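Side-chain contacts in septation protein imp2 (Schizosaccharomyces pombe, PDB 5C1F), which is required for normal septation in fission yeast, taking part in disassembly of the medial ring, and binds membrane phospholipids through the F-BAR domain described here: residues Ala15-Tyr20 and Lys127-Lys132; Leu24-Asp29 and Asp213-Arg218; Thr105-Ser110 and Arg219-Ser224; Asn151-Gln156 and Glu166-Lys171. All coordinates share one frame; numbering follows the deposited sequence. Where two conformers were deposited one is given.

Contact 1 (Ala15-Tyr20 and Lys127-Lys132)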
loop_
_atom_site.group_PDB
_atom_site.type_symbol
_atom_site.label_atom_id
_atom_site.label_comp_id
_atom_site.label_asym_id
_atom_site.label_seq_id
_atom_site.Cartn_x
_atom_site.Cartn_y
_atom_site.Cartn_z
ATOM N N ALA A 15 8.607 47.437 26.062
ATOM C CA ALA A 15 9.149 48.792 26.003
ATOM C C ALA A 15 9.889 49.081 24.697
ATOM O O ALA A 15 10.149 50.240 24.374
ATOM C CB ALA A 15 10.068 49.038 27.191
ATOM N N ASN A 16 10.229 48.035 23.950
ATOM C CA ASN A 16 10.931 48.210 22.681
ATOM C C ASN A 16 10.225 47.517 21.520
ATOM O O ASN A 16 10.872 47.076 20.568
ATOM C CB ASN A 16 12.367 47.693 22.791
ATOM C CG ASN A 16 13.157 48.397 23.877
ATOM O OD1 ASN A 16 13.673 49.497 23.673
ATOM N ND2 ASN A 16 13.262 47.761 25.038
ATOM N N ASP A 17 8.898 47.438 21.607
ATOM C CA ASP A 17 8.076 46.776 20.596
ATOM C C ASP A 17 8.519 45.335 20.375
ATOM O O ASP A 17 8.657 44.885 19.236
ATOM C CB ASP A 17 8.119 47.544 19.273
ATOM C CG ASP A 17 7.806 49.015 19.445
ATOM O OD1 ASP A 17 7.142 49.373 20.442
ATOM O OD2 ASP A 17 8.222 49.813 18.580
ATOM N N GLU A 18 8.750 44.620 21.472
ATOM C CA GLU A 18 9.173 43.227 21.412
ATOM C C GLU A 18 8.126 42.365 20.715
ATOM O O GLU A 18 8.462 41.504 19.905
ATOM C CB GLU A 18 9.454 42.688 22.818
ATOM C CG GLU A 18 10.813 43.080 23.393
ATOM C CD GLU A 18 10.831 44.468 24.023
ATOM O OE1 GLU A 18 9.885 45.253 23.796
ATOM O OE2 GLU A 18 11.797 44.769 24.755
ATOM N N GLY A 19 6.859 42.608 21.033
ATOM C CA GLY A 19 5.761 41.905 20.394
ATOM C C GLY A 19 5.696 42.143 18.899
ATOM O O GLY A 19 5.274 41.268 18.145
ATOM N N TYR A 20 6.116 43.328 18.471
ATOM C CA TYR A 20 6.112 43.675 17.055
ATOM C C TYR A 20 7.069 42.795 16.272
ATOM O O TYR A 20 6.684 42.163 15.293
ATOM C CB TYR A 20 6.478 45.147 16.852
ATOM C CG TYR A 20 6.657 45.538 15.397
ATOM C CD1 TYR A 20 5.559 45.759 14.575
ATOM C CD2 TYR A 20 7.924 45.693 14.849
ATOM C CE1 TYR A 20 5.718 46.120 13.246
ATOM C CE2 TYR A 20 8.093 46.054 13.523
ATOM C CZ TYR A 20 6.989 46.265 12.727
ATOM O OH TYR A 20 7.155 46.623 11.406
ATOM N N LYS A 127 7.310 52.605 11.057
ATOM C CA LYS A 127 8.386 53.447 10.542
ATOM C C LYS A 127 8.147 54.913 10.879
ATOM O O LYS A 127 9.087 55.643 11.203
ATOM C CB LYS A 127 8.538 53.281 9.030
ATOM C CG LYS A 127 9.404 52.099 8.614
ATOM C CD LYS A 127 9.604 52.069 7.103
ATOM C CE LYS A 127 10.531 50.938 6.677
ATOM N NZ LYS A 127 9.976 49.606 7.032
ATOM N N ASP A 128 6.890 55.340 10.801
ATOM C CA ASP A 128 6.530 56.712 11.139
ATOM C C ASP A 128 6.711 56.960 12.633
ATOM O O ASP A 128 7.143 58.037 13.040
ATOM C CB ASP A 128 5.088 57.015 10.721
ATOM C CG ASP A 128 4.709 58.470 10.940
ATOM O OD1 ASP A 128 5.081 59.315 10.099
ATOM O OD2 ASP A 128 4.032 58.768 11.947
ATOM N N LYS A 129 6.385 55.957 13.443
ATOM C CA LYS A 129 6.542 56.055 14.890
ATOM C C LYS A 129 8.001 56.278 15.264
ATOM O O LYS A 129 8.320 57.146 16.075
ATOM C CB LYS A 129 6.013 54.798 15.580
ATOM C CG LYS A 129 6.211 54.796 17.090
ATOM C CD LYS A 129 6.058 53.398 17.664
ATOM C CE LYS A 129 6.462 53.354 19.131
ATOM N NZ LYS A 129 6.534 51.961 19.657
ATOM N N LEU A 130 8.890 55.492 14.667
ATOM C CA LEU A 130 10.314 55.646 14.925
ATOM C C LEU A 130 10.833 56.945 14.316
ATOM O O LEU A 130 11.734 57.579 14.866
ATOM C CB LEU A 130 11.093 54.445 14.383
ATOM C CG LEU A 130 10.730 53.093 15.008
ATOM C CD1 LEU A 130 11.539 51.964 14.383
ATOM C CD2 LEU A 130 10.920 53.125 16.520
ATOM N N SER A 131 10.254 57.346 13.187
ATOM C CA SER A 131 10.666 58.575 12.517
ATOM C C SER A 131 10.380 59.805 13.375
ATOM O O SER A 131 11.243 60.673 13.529
ATOM C CB SER A 131 9.969 58.712 11.165
ATOM O OG SER A 131 10.379 59.897 10.503
ATOM N N LYS A 132 9.174 59.882 13.929
ATOM C CA LYS A 132 8.827 60.997 14.805
ATOM C C LYS A 132 9.704 60.986 16.055
ATOM O O LYS A 132 10.169 62.033 16.499
ATOM C CB LYS A 132 7.350 60.952 15.205
ATOM C CG LYS A 132 6.367 60.931 14.043
ATOM C CD LYS A 132 6.644 62.026 13.031
ATOM C CE LYS A 132 5.644 61.959 11.885
ATOM N NZ LYS A 132 6.099 62.722 10.693
#

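Contact 2 (Leu24-Asp29 and Asp213-Arg218)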
loop_
_atom_site.group_PDB
_atom_site.type_symbol
_atom_site.label_atom_id
_atom_site.label_comp_id
_atom_site.label_asym_id
_atom_site.label_seq_id
_atom_site.Cartn_x
_atom_site.Cartn_y
_atom_site.Cartn_z
ATOM N N LEU A 24 5.942 39.240 13.941
ATOM C CA LEU A 24 6.278 39.339 12.525
ATOM C C LEU A 24 7.205 38.202 12.117
ATOM O O LEU A 24 7.011 37.572 11.077
ATOM C CB LEU A 24 6.916 40.692 12.207
ATOM C CG LEU A 24 5.951 41.737 11.638
ATOM C CD1 LEU A 24 4.810 42.017 12.609
ATOM C CD2 LEU A 24 6.687 43.019 11.282
ATOM N N SER A 25 8.203 37.937 12.953
ATOM C CA SER A 25 9.170 36.879 12.684
ATOM C C SER A 25 8.545 35.487 12.776
ATOM O O SER A 25 9.094 34.522 12.248
ATOM C CB SER A 25 10.349 36.985 13.652
ATOM O OG SER A 25 9.903 36.943 14.995
ATOM N N ARG A 26 7.400 35.385 13.445
ATOM C CA ARG A 26 6.734 34.097 13.604
ATOM C C ARG A 26 6.228 33.557 12.265
ATOM O O ARG A 26 6.104 32.345 12.084
ATOM C CB ARG A 26 5.575 34.207 14.602
ATOM C CG ARG A 26 4.725 32.945 14.681
ATOM C CD ARG A 26 3.813 32.907 15.891
ATOM N NE ARG A 26 2.926 31.745 15.838
ATOM C CZ ARG A 26 3.296 30.503 16.139
ATOM N NH1 ARG A 26 4.541 30.251 16.522
ATOM N NH2 ARG A 26 2.420 29.510 16.057
ATOM N N PHE A 27 5.955 34.459 11.327
ATOM C CA PHE A 27 5.491 34.069 9.997
ATOM C C PHE A 27 6.399 33.031 9.343
ATOM O O PHE A 27 5.925 32.137 8.644
ATOM C CB PHE A 27 5.373 35.296 9.091
ATOM C CG PHE A 27 4.059 36.008 9.210
ATOM C CD1 PHE A 27 2.916 35.479 8.631
ATOM C CD2 PHE A 27 3.962 37.207 9.898
ATOM C CE1 PHE A 27 1.700 36.129 8.737
ATOM C CE2 PHE A 27 2.748 37.862 10.009
ATOM C CZ PHE A 27 1.616 37.322 9.427
ATOM N N SER A 28 7.701 33.148 9.584
ATOM C CA SER A 28 8.672 32.219 9.017
ATOM C C SER A 28 8.653 30.868 9.733
ATOM O O SER A 28 8.985 29.842 9.141
ATOM C CB SER A 28 10.078 32.819 9.072
ATOM O OG SER A 28 10.483 33.033 10.411
ATOM N N ASP A 29 8.271 30.875 11.008
ATOM C CA ASP A 29 8.171 29.642 11.785
ATOM C C ASP A 29 6.940 28.852 11.364
ATOM O O ASP A 29 6.988 27.630 11.220
ATOM C CB ASP A 29 8.112 29.945 13.285
ATOM C CG ASP A 29 9.388 30.574 13.803
ATOM O OD1 ASP A 29 10.453 30.361 13.181
ATOM O OD2 ASP A 29 9.327 31.275 14.834
ATOM N N ASP A 213 -6.118 35.783 14.779
ATOM C CA ASP A 213 -7.009 35.050 13.888
ATOM C C ASP A 213 -6.216 34.026 13.093
ATOM O O ASP A 213 -6.594 32.862 13.016
ATOM C CB ASP A 213 -7.746 35.999 12.939
ATOM C CG ASP A 213 -8.821 36.806 13.637
ATOM O OD1 ASP A 213 -9.197 36.441 14.769
ATOM O OD2 ASP A 213 -9.300 37.800 13.048
ATOM N N ILE A 214 -5.100 34.467 12.521
ATOM C CA ILE A 214 -4.248 33.599 11.717
ATOM C C ILE A 214 -3.739 32.405 12.516
ATOM O O ILE A 214 -3.735 31.278 12.020
ATOM C CB ILE A 214 -3.048 34.378 11.140
ATOM C CG1 ILE A 214 -3.518 35.327 10.036
ATOM C CG2 ILE A 214 -1.988 33.425 10.595
ATOM C CD1 ILE A 214 -2.399 36.146 9.420
ATOM N N GLU A 215 -3.322 32.651 13.755
ATOM C CA GLU A 215 -2.816 31.580 14.605
ATOM C C GLU A 215 -3.917 30.585 14.964
ATOM O O GLU A 215 -3.705 29.373 14.925
ATOM C CB GLU A 215 -2.184 32.152 15.876
ATOM C CG GLU A 215 -1.715 31.100 16.872
ATOM C CD GLU A 215 -0.688 30.138 16.290
ATOM O OE1 GLU A 215 0.021 30.512 15.331
ATOM O OE2 GLU A 215 -0.591 29.001 16.797
ATOM N N GLU A 216 -5.095 31.099 15.303
ATOM C CA GLU A 216 -6.225 30.241 15.642
ATOM C C GLU A 216 -6.693 29.421 14.439
ATOM O O GLU A 216 -7.033 28.248 14.578
ATOM C CB GLU A 216 -7.378 31.077 16.193
ATOM C CG GLU A 216 -7.090 31.690 17.550
ATOM C CD GLU A 216 -8.190 32.622 18.012
ATOM O OE1 GLU A 216 -9.154 32.833 17.248
ATOM O OE2 GLU A 216 -8.086 33.142 19.142
ATOM N N GLU A 217 -6.704 30.038 13.262
ATOM C CA GLU A 217 -7.085 29.331 12.044
ATOM C C GLU A 217 -6.029 28.303 11.657
ATOM O O GLU A 217 -6.350 27.239 11.127
ATOM C CB GLU A 217 -7.301 30.311 10.893
ATOM C CG GLU A 217 -8.470 31.254 11.088
ATOM C CD GLU A 217 -8.446 32.403 10.104
ATOM O OE1 GLU A 217 -7.720 32.304 9.090
ATOM O OE2 GLU A 217 -9.147 33.409 10.348
ATOM N N ARG A 218 -4.768 28.635 11.919
ATOM C CA ARG A 218 -3.656 27.751 11.589
ATOM C C ARG A 218 -3.794 26.413 12.297
ATOM O O ARG A 218 -3.584 25.358 11.700
ATOM C CB ARG A 218 -2.322 28.396 11.964
ATOM C CG ARG A 218 -1.107 27.569 11.597
ATOM C CD ARG A 218 0.162 28.145 12.206
ATOM N NE ARG A 218 0.230 27.919 13.647
ATOM C CZ ARG A 218 0.778 26.845 14.209
ATOM N NH1 ARG A 218 1.308 25.894 13.450
ATOM N NH2 ARG A 218 0.796 26.721 15.528
#

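Contact 3 (Thr105-Ser110 and Arg219-Ser224)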
loop_
_atom_site.group_PDB
_atom_site.type_symbol
_atom_site.label_atom_id
_atom_site.label_comp_id
_atom_site.label_asym_id
_atom_site.label_seq_id
_atom_site.Cartn_x
_atom_site.Cartn_y
_atom_site.Cartn_z
ATOM N N THR A 105 0.028 23.344 0.604
ATOM C CA THR A 105 0.512 24.195 -0.479
ATOM C C THR A 105 -0.369 25.430 -0.631
ATOM O O THR A 105 0.132 26.547 -0.763
ATOM C CB THR A 105 0.560 23.437 -1.819
ATOM O OG1 THR A 105 1.450 22.320 -1.709
ATOM C CG2 THR A 105 1.041 24.354 -2.935
ATOM N N ARG A 106 -1.682 25.216 -0.601
ATOM C CA ARG A 106 -2.647 26.303 -0.710
ATOM C C ARG A 106 -2.592 27.208 0.519
ATOM O O ARG A 106 -2.861 28.404 0.431
ATOM C CB ARG A 106 -4.066 25.749 -0.910
ATOM C CG ARG A 106 -4.260 25.007 -2.234
ATOM C CD ARG A 106 -5.712 24.582 -2.471
ATOM N NE ARG A 106 -6.190 23.618 -1.480
ATOM C CZ ARG A 106 -6.222 22.300 -1.659
ATOM N NH1 ARG A 106 -6.677 21.513 -0.695
ATOM N NH2 ARG A 106 -5.803 21.765 -2.800
ATOM N N TYR A 107 -2.233 26.634 1.663
ATOM C CA TYR A 107 -2.083 27.401 2.892
ATOM C C TYR A 107 -0.866 28.318 2.808
ATOM O O TYR A 107 -0.931 29.483 3.199
ATOM C CB TYR A 107 -1.958 26.481 4.109
ATOM C CG TYR A 107 -1.859 27.251 5.407
ATOM C CD1 TYR A 107 -3.001 27.621 6.101
ATOM C CD2 TYR A 107 -0.625 27.632 5.923
ATOM C CE1 TYR A 107 -2.919 28.338 7.279
ATOM C CE2 TYR A 107 -0.532 28.351 7.098
ATOM C CZ TYR A 107 -1.683 28.701 7.774
ATOM O OH TYR A 107 -1.600 29.416 8.946
ATOM N N ALA A 108 0.241 27.787 2.298
ATOM C CA ALA A 108 1.468 28.563 2.166
ATOM C C ALA A 108 1.285 29.718 1.191
ATOM O O ALA A 108 1.915 30.765 1.332
ATOM C CB ALA A 108 2.616 27.672 1.720
ATOM N N ALA A 109 0.420 29.522 0.199
ATOM C CA ALA A 109 0.132 30.563 -0.777
ATOM C C ALA A 109 -0.768 31.631 -0.168
ATOM O O ALA A 109 -0.594 32.826 -0.416
ATOM C CB ALA A 109 -0.513 29.968 -2.017
ATOM N N SER A 110 -1.732 31.192 0.633
ATOM C CA SER A 110 -2.646 32.109 1.297
ATOM C C SER A 110 -1.921 32.917 2.370
ATOM O O SER A 110 -2.157 34.114 2.520
ATOM C CB SER A 110 -3.818 31.344 1.911
ATOM O OG SER A 110 -4.698 32.223 2.593
ATOM N N ARG A 219 -4.158 26.466 13.573
ATOM C CA ARG A 219 -4.264 25.261 14.380
ATOM C C ARG A 219 -5.494 24.444 14.003
ATOM O O ARG A 219 -5.448 23.213 14.000
ATOM C CB ARG A 219 -4.282 25.622 15.867
ATOM C CG ARG A 219 -2.985 26.278 16.322
ATOM C CD ARG A 219 -2.912 26.451 17.828
ATOM N NE ARG A 219 -1.621 27.007 18.226
ATOM C CZ ARG A 219 -0.607 26.291 18.700
ATOM N NH1 ARG A 219 -0.731 24.979 18.856
ATOM N NH2 ARG A 219 0.531 26.888 19.027
ATOM N N HIS A 220 -6.589 25.124 13.678
ATOM C CA HIS A 220 -7.772 24.435 13.177
ATOM C C HIS A 220 -7.462 23.778 11.838
ATOM O O HIS A 220 -7.890 22.654 11.574
ATOM C CB HIS A 220 -8.951 25.396 13.033
ATOM C CG HIS A 220 -9.638 25.710 14.327
ATOM N ND1 HIS A 220 -10.372 24.777 15.024
ATOM C CD2 HIS A 220 -9.711 26.860 15.041
ATOM C CE1 HIS A 220 -10.865 25.335 16.118
ATOM N NE2 HIS A 220 -10.478 26.597 16.151
ATOM N N PHE A 221 -6.710 24.486 11.000
ATOM C CA PHE A 221 -6.333 23.965 9.693
ATOM C C PHE A 221 -5.528 22.672 9.818
ATOM O O PHE A 221 -5.850 21.667 9.186
ATOM C CB PHE A 221 -5.533 25.005 8.906
ATOM C CG PHE A 221 -4.781 24.429 7.741
ATOM C CD1 PHE A 221 -5.443 24.085 6.572
ATOM C CD2 PHE A 221 -3.412 24.218 7.818
ATOM C CE1 PHE A 221 -4.751 23.544 5.500
ATOM C CE2 PHE A 221 -2.716 23.676 6.750
ATOM C CZ PHE A 221 -3.386 23.339 5.591
ATOM N N LEU A 222 -4.484 22.705 10.641
ATOM C CA LEU A 222 -3.604 21.552 10.802
ATOM C C LEU A 222 -4.344 20.338 11.362
ATOM O O LEU A 222 -4.098 19.211 10.935
ATOM C CB LEU A 222 -2.414 21.912 11.697
ATOM C CG LEU A 222 -1.393 22.840 11.032
ATOM C CD1 LEU A 222 -0.239 23.176 11.967
ATOM C CD2 LEU A 222 -0.875 22.219 9.744
ATOM N N LYS A 223 -5.252 20.571 12.306
ATOM C CA LYS A 223 -6.073 19.493 12.855
ATOM C C LYS A 223 -6.982 18.864 11.795
ATOM O O LYS A 223 -7.079 17.641 11.699
ATOM C CB LYS A 223 -6.923 20.005 14.022
ATOM C CG LYS A 223 -6.148 20.248 15.309
ATOM C CD LYS A 223 -7.073 20.746 16.415
ATOM C CE LYS A 223 -8.225 19.780 16.646
ATOM N NZ LYS A 223 -9.227 20.317 17.612
ATOM N N SER A 224 -7.645 19.703 11.003
ATOM C CA SER A 224 -8.594 19.222 10.000
ATOM C C SER A 224 -7.906 18.408 8.906
ATOM O O SER A 224 -8.449 17.409 8.438
ATOM C CB SER A 224 -9.358 20.393 9.371
ATOM O OG SER A 224 -8.493 21.220 8.611
#

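Contact 4 (Asn151-Gln156 and Glu166-Lys171)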
loop_
_atom_site.group_PDB
_atom_site.type_symbol
_atom_site.label_atom_id
_atom_site.label_comp_id
_atom_site.label_asym_id
_atom_site.label_seq_id
_atom_site.Cartn_x
_atom_site.Cartn_y
_atom_site.Cartn_z
ATOM N N ASN A 151 23.454 78.770 30.228
ATOM C CA ASN A 151 24.016 78.520 31.549
ATOM C C ASN A 151 25.498 78.885 31.597
ATOM O O ASN A 151 25.957 79.555 32.523
ATOM C CB ASN A 151 23.813 77.049 31.933
ATOM C CG ASN A 151 24.349 76.721 33.316
ATOM O OD1 ASN A 151 25.537 76.437 33.484
ATOM N ND2 ASN A 151 23.470 76.746 34.312
ATOM N N TYR A 152 26.231 78.453 30.575
ATOM C CA TYR A 152 27.657 78.730 30.462
ATOM C C TYR A 152 27.966 80.217 30.259
ATOM O O TYR A 152 28.821 80.773 30.947
ATOM C CB TYR A 152 28.258 77.918 29.314
ATOM C CG TYR A 152 29.613 78.417 28.869
ATOM C CD1 TYR A 152 30.739 78.223 29.659
ATOM C CD2 TYR A 152 29.767 79.084 27.662
ATOM C CE1 TYR A 152 31.976 78.680 29.259
ATOM C CE2 TYR A 152 30.997 79.544 27.255
ATOM C CZ TYR A 152 32.101 79.340 28.055
ATOM O OH TYR A 152 33.334 79.799 27.649
ATOM N N TYR A 153 27.275 80.853 29.316
ATOM C CA TYR A 153 27.521 82.261 29.001
ATOM C C TYR A 153 27.238 83.173 30.186
ATOM O O TYR A 153 27.873 84.217 30.342
ATOM C CB TYR A 153 26.677 82.702 27.806
ATOM C CG TYR A 153 27.132 82.131 26.486
ATOM C CD1 TYR A 153 28.482 82.031 26.176
ATOM C CD2 TYR A 153 26.211 81.684 25.551
ATOM C CE1 TYR A 153 28.901 81.506 24.966
ATOM C CE2 TYR A 153 26.617 81.157 24.343
ATOM C CZ TYR A 153 27.961 81.069 24.054
ATOM O OH TYR A 153 28.361 80.543 22.847
ATOM N N VAL A 154 26.276 82.784 31.015
ATOM C CA VAL A 154 25.966 83.546 32.217
ATOM C C VAL A 154 27.083 83.375 33.243
ATOM O O VAL A 154 27.482 84.335 33.903
ATOM C CB VAL A 154 24.611 83.121 32.826
ATOM C CG1 VAL A 154 24.414 83.754 34.197
ATOM C CG2 VAL A 154 23.473 83.505 31.893
ATOM N N SER A 155 27.607 82.157 33.355
ATOM C CA SER A 155 28.683 81.874 34.305
ATOM C C SER A 155 29.972 82.600 33.931
ATOM O O SER A 155 30.813 82.867 34.787
ATOM C CB SER A 155 28.938 80.368 34.400
ATOM O OG SER A 155 29.334 79.830 33.152
ATOM N N GLN A 156 30.120 82.920 32.650
ATOM C CA GLN A 156 31.301 83.631 32.169
ATOM C C GLN A 156 31.276 85.105 32.550
ATOM O O GLN A 156 32.315 85.760 32.577
ATOM C CB GLN A 156 31.427 83.497 30.649
ATOM C CG GLN A 156 31.992 82.167 30.185
ATOM C CD GLN A 156 33.422 81.957 30.638
ATOM O OE1 GLN A 156 33.671 81.351 31.682
ATOM N NE2 GLN A 156 34.372 82.459 29.856
ATOM N N GLU A 166 31.696 91.552 26.373
ATOM C CA GLU A 166 30.607 92.004 25.512
ATOM C C GLU A 166 30.361 91.005 24.382
ATOM O O GLU A 166 29.220 90.795 23.966
ATOM C CB GLU A 166 30.902 93.401 24.948
ATOM C CG GLU A 166 32.056 93.471 23.959
ATOM C CD GLU A 166 32.396 94.894 23.549
ATOM O OE1 GLU A 166 32.318 95.798 24.408
ATOM O OE2 GLU A 166 32.739 95.107 22.366
ATOM N N LYS A 167 31.433 90.385 23.898
ATOM C CA LYS A 167 31.333 89.338 22.889
ATOM C C LYS A 167 30.603 88.134 23.473
ATOM O O LYS A 167 29.836 87.460 22.788
ATOM C CB LYS A 167 32.725 88.937 22.389
ATOM C CG LYS A 167 32.744 87.768 21.420
ATOM C CD LYS A 167 32.085 88.117 20.097
ATOM C CE LYS A 167 32.143 86.942 19.131
ATOM N NZ LYS A 167 31.575 87.282 17.796
ATOM N N ASN A 168 30.851 87.882 24.753
ATOM C CA ASN A 168 30.181 86.815 25.481
ATOM C C ASN A 168 28.700 87.119 25.663
ATOM O O ASN A 168 27.851 86.245 25.492
ATOM C CB ASN A 168 30.853 86.602 26.840
ATOM C CG ASN A 168 30.104 85.621 27.717
ATOM O OD1 ASN A 168 30.275 84.408 27.600
ATOM N ND2 ASN A 168 29.274 86.144 28.614
ATOM N N ASN A 169 28.397 88.366 26.009
ATOM C CA ASN A 169 27.016 88.784 26.204
ATOM C C ASN A 169 26.245 88.828 24.886
ATOM O O ASN A 169 25.023 88.682 24.863
ATOM C CB ASN A 169 26.965 90.143 26.904
ATOM C CG ASN A 169 27.456 90.077 28.340
ATOM O OD1 ASN A 169 27.539 88.998 28.931
ATOM N ND2 ASN A 169 27.778 91.233 28.912
ATOM N N ALA A 170 26.968 89.025 23.788
ATOM C CA ALA A 170 26.372 88.958 22.460
ATOM C C ALA A 170 25.961 87.525 22.140
ATOM O O ALA A 170 24.856 87.280 21.657
ATOM C CB ALA A 170 27.337 89.485 21.413
ATOM N N LYS A 171 26.859 86.581 22.415
ATOM C CA LYS A 171 26.572 85.162 22.230
ATOM C C LYS A 171 25.418 84.728 23.121
ATOM O O LYS A 171 24.568 83.936 22.713
ATOM C CB LYS A 171 27.805 84.308 22.540
ATOM C CG LYS A 171 28.984 84.524 21.614
ATOM C CD LYS A 171 30.240 83.871 22.183
ATOM C CE LYS A 171 31.436 84.097 21.278
ATOM N NZ LYS A 171 32.648 83.373 21.750
#

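Contact 1 (Ala15-Tyr20 and Lys127-Lys132)
Lys129 and Asp17 form a salt bridge that carries the contact, the side chains approaching from opposite directions. The ammonium group lies almost evenly between the carboxylate oxygens: Lys129 NZ is 2.8 Å from Asp17 OD1 and 2.9 Å from Asp17 OD2, and the hydrogen bond to OD2 is weak. Lys129 gets there by stretching out fully, CG anti to the backbone N (chi1 177°) and the chain extended beyond it. Both residues are buried, so each charge probably depends heavily on its mate. Asp17 OD2 is also hydrogen-bonded to His126 NE2, while Trp200 and Tyr197 make cation-pi contacts with Lys129. With an alanine in place of Asp17, the buried ammonium would probably be left without its carboxylate and His126 without this acceptor. Asp17 occupies the N-cap position of helix 18-59, yet its side chain makes no capping bond and is turned to the lysine instead. The bridge thus ties the start of helix 18-59 to the later half of helix 69-155, with helix 162-252 supplying the aromatic residues around Lys129 and the ring of Tyr20 stacking on His126.

Contact 2 (Leu24-Asp29 and Asp213-Arg218)
Arg26 reaches from helix 18-59 to Glu215 on helix 162-252, within the elongated helical bundle of the F-BAR domain. The short segments run nearly parallel, their axes 12.4 Å apart at an angle of 20°, so long side chains must span the gap. Arg26 does so with its chain extended from CG to NE, CG lying anti to the backbone N (chi1 173°). Its guanidinium comes side-on, and both nitrogens grip one oxygen: NH2 lies 2.7 Å and NE 3.2 Å from Glu215 OE1. That oxygen sits in the guanidinium plane, but the arginine meets it from above the carboxylate plane. Next in sequence, Phe27 offers the edge of its ring to Ile214, CE1 standing 4.2 Å from the methyl CD1; Leu111 and Lys115 of helix 69-155 also touch this ring.

On the far helix Arg218 completes a salt-bridge network, and its NH1 pairs with Glu67 of the second subunit. Arg219 is a further partner of Glu215 OE2. Glu215 therefore probably offsets the charge of the two arginines that approach across the contact, Arg26 NH2 and Arg218 NH2 being only 3.3 Å apart. Arg218 holds the carboxylate differently from Arg26, with one nitrogen for each oxygen: NE bonds to OE1, while NH2 donates to the syn lone pair of Glu215 OE2 at 3.0 Å.

Contact 3 (Thr105-Ser110 and Arg219-Ser224)
The rings of Tyr107 and Phe221 form an offset stack, their planes 15° apart and their centroids separated by 4.7 Å. One face of Phe221 receives the tyrosine off-centre, with Tyr107 CD1 3.8 Å above the plane and displaced toward the rim. The shift brings the root of the tyrosine side chain, as well as its ring, into the contact: Tyr107 CB is 3.8 Å from Phe221 CZ, and CG is 3.9 Å from Phe221 CE2. The phenolic end of Tyr107 extends past the phenylalanine, toward Arg218 one turn earlier on the same helix as Phe221.

Both side chains point across the gap with CG anti to the backbone N, chi1 being -178° for Tyr107 and 163° for Phe221. This lets one ring from each helix span backbones whose closest CA atoms, those of the same two residues, are 8.7 Å apart. The pair joins helix 69-155 to helix 162-252 in the F-BAR helical bundle. Asn34 of helix 18-59 packs against Tyr107, and Ala103 lies against Phe221. Nearby, Arg219 makes a salt bridge with Asp259 of the second subunit.

Replacing Phe221 with an alanine would probably open a gap beside Tyr107 and take away its stacking partner, leaving the ring less firmly held. Between the two segments the contact is apolar, probably held mainly by dispersion between the overlapping rings and close carbon packing, with no polar pairing.

Contact 4 (Asn151-Gln156 and Glu166-Lys171)
Tyr153 CG lies anti to its carbonyl carbon (chi1 -72°), which swings the ring over Lys171, whereas Asn168 has CG anti to the backbone N (chi1 173°) and sends its amide across to the backbone of the tyrosine. Asn168 ND2 donates to Tyr153 O over 2.9 Å in an almost straight bond, the N-H...O angle being 174°. The acceptor is in the plane of the amide, although the donor itself is tilted out of the carbonyl plane.

With ND2 so engaged, the other end of the amide is directed at carbon: Asn168 OD1 is 3.3 Å from Tyr153 CD1 and 3.4 Å from Gln156 CB. The contact lies near the tip of a helical hairpin in the F-BAR domain, where helix 69-155 finishes and helix 162-252 sets out in the reverse direction after a short connection. Gln157 and Leu160 from that connection also pack on Asn168, which is buried.

One turn farther along the second helix, Lys171 supplies a CH-pi contact. Its CB sits over one face of the Tyr153 ring, 3.9 Å from the centroid and shifted toward the CZ rim. The extended lysine chain crosses the tyrosine at about a right angle, so that CD also comes within 3.9 Å of Tyr153 OH. Leu172 and Thr175 of the same helix touch the tyrosine as well, while Gln156 folds back at chi2 and lays its CG over a face of Tyr152.

In the fold
All four contacts join pairs among the three long helices of the F-BAR domain: helix 18-59 with helix 69-155 in contact 1, helix 18-59 with helix 162-252 in contact 2, and helix 69-155 with helix 162-252 in contacts 3 and 4. Contacts 2 and 3 lie nearest the middle, their centres about 11 Å apart, and touch where Arg218 packs on Tyr107. Between centres, contact 1 is about 20 Å from contact 2 and contact 4 about 71 Å from contact 3, near the hairpin tip. Along the chain, contacts 1, 2 and 3 interleave, while contact 4 closes locally. Contacts 1 to 3 also border the second subunit, which contact 4 does not touch, consistent with an elongated dimer whose arms extend beyond its central interface.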